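Local atomic coordinates of COBE (Pseudomonas aeruginosa, PDB entry 2W6K), a protein that probably takes part in the biosynthesis of cobalamin (vitamin B12), in a role that is not firmly established. Residues 72-75 against 76-80. Sequence-based numbering, arbitrary orientation.
Sequences HFLA and PAVLH
Leu74 and Leu79 meet where the chain leaves strand 71-74 and winds at once into helix 76-80, CB of Leu74 lying 3.7 Å from CD2 of Leu79. The turn is sharp, with the strand and helix directions 77° apart. It is held at the backbone by the carbonyl of Ala75, the N-cap residue. Leu79 N donates to Ala75 O over 3.1 Å in a nearly straight bond (N-H...O 163°). Val78 N is nearer, 2.9 Å from the same oxygen, but its bent approach makes that second bond weak. Pro76, in the first turn of the helix, has no N-H to offer, and its own carbonyl takes up the next helical bond from His80 N.

The tight side is the apolar one, centred on Leu74 and Leu79. Both are buried and rest on Ala109 of helix 102-115, and Leu79 also reaches Ile51 of strand 47-51. With CG anti to its carbonyl carbon (chi1 -69°), Leu74 directs its branched end toward the first turn of the helix; its side chain runs at a slant to that of Val78, with CD2 4.1 Å from Val78 CG1. The other Val78 methyl, CG2, lies 3.9 Å from Ala75 CB, so the valine spans both residues with its two branches. Partly exposed and touching Arg113, Val78 forms the margin between this core and the solvent side, where Pro76 and Ala77 are exposed, although the proline still touches Ile51.

Backbone bonds from Leu74 to Ser50 of strand 47-51 and to Asp52 just beyond it tie down the strand end. Proline directly after the N-cap is a frequent helix start, and here it begins the strand-to-helix connection at the edge of a mixed alpha/beta sheet.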
# COMPACT_ATOMS: atom_id res chain seq x y z
N HIS A 72 6.36 -1.53 -5.87
CA HIS A 72 6.99 -0.24 -6.09
C HIS A 72 7.52 0.24 -4.78
O HIS A 72 6.81 0.18 -3.77
CB HIS A 72 5.97 0.77 -6.61
CG HIS A 72 5.40 0.42 -7.95
ND1 HIS A 72 5.86 0.98 -9.12
CD2 HIS A 72 4.42 -0.44 -8.30
CE1 HIS A 72 5.16 0.49 -10.14
NE2 HIS A 72 4.29 -0.37 -9.66
N PHE A 73 8.75 0.72 -4.79
CA PHE A 73 9.37 1.30 -3.61
C PHE A 73 9.50 2.79 -3.81
O PHE A 73 10.16 3.25 -4.78
CB PHE A 73 10.71 0.63 -3.36
CG PHE A 73 10.59 -0.84 -3.09
CD1 PHE A 73 10.33 -1.31 -1.80
CD2 PHE A 73 10.73 -1.76 -4.13
CE1 PHE A 73 10.21 -2.66 -1.54
CE2 PHE A 73 10.62 -3.13 -3.88
CZ PHE A 73 10.36 -3.59 -2.60
N LEU A 74 8.84 3.55 -2.95
CA LEU A 74 8.71 4.99 -3.11
C LEU A 74 9.68 5.77 -2.22
O LEU A 74 9.99 5.36 -1.09
CB LEU A 74 7.26 5.44 -2.87
CG LEU A 74 6.29 4.95 -3.97
CD1 LEU A 74 5.57 3.73 -3.53
CD2 LEU A 74 5.31 6.03 -4.37
N ALA A 75 10.12 6.92 -2.71
CA ALA A 75 11.04 7.74 -1.92
C ALA A 75 10.41 8.17 -0.61
O ALA A 75 9.23 8.54 -0.59
CB ALA A 75 11.43 9.00 -2.74
N PRO A 76 11.19 8.17 0.49
CA PRO A 76 10.70 8.70 1.76
C PRO A 76 10.10 10.10 1.58
O PRO A 76 9.02 10.40 2.13
CB PRO A 76 11.97 8.71 2.63
CG PRO A 76 12.77 7.54 2.11
CD PRO A 76 12.56 7.62 0.61
N ALA A 77 10.75 10.96 0.78
CA ALA A 77 10.24 12.33 0.61
C ALA A 77 8.86 12.33 -0.05
O ALA A 77 8.03 13.19 0.26
CB ALA A 77 11.24 13.18 -0.17
N VAL A 78 8.61 11.37 -0.93
CA VAL A 78 7.30 11.23 -1.54
C VAL A 78 6.24 10.85 -0.50
O VAL A 78 5.16 11.44 -0.47
CB VAL A 78 7.27 10.19 -2.69
CG1 VAL A 78 5.85 9.94 -3.14
CG2 VAL A 78 8.14 10.66 -3.89
N LEU A 79 6.55 9.86 0.33
CA LEU A 79 5.63 9.40 1.39
C LEU A 79 5.28 10.53 2.35
O LEU A 79 4.14 10.64 2.81
CB LEU A 79 6.23 8.21 2.15
CG LEU A 79 6.52 6.96 1.28
CD1 LEU A 79 6.59 5.70 2.16
CD2 LEU A 79 5.52 6.75 0.12
N HIS A 80 6.25 11.39 2.63
CA HIS A 80 6.04 12.53 3.53
C HIS A 80 4.90 13.46 3.10
O HIS A 80 4.20 14.03 3.96
CB HIS A 80 7.33 13.33 3.68
CG HIS A 80 7.15 14.57 4.50
ND1 HIS A 80 6.99 14.53 5.86
CD2 HIS A 80 7.08 15.87 4.14
CE1 HIS A 80 6.83 15.76 6.32
NE2 HIS A 80 6.88 16.59 5.29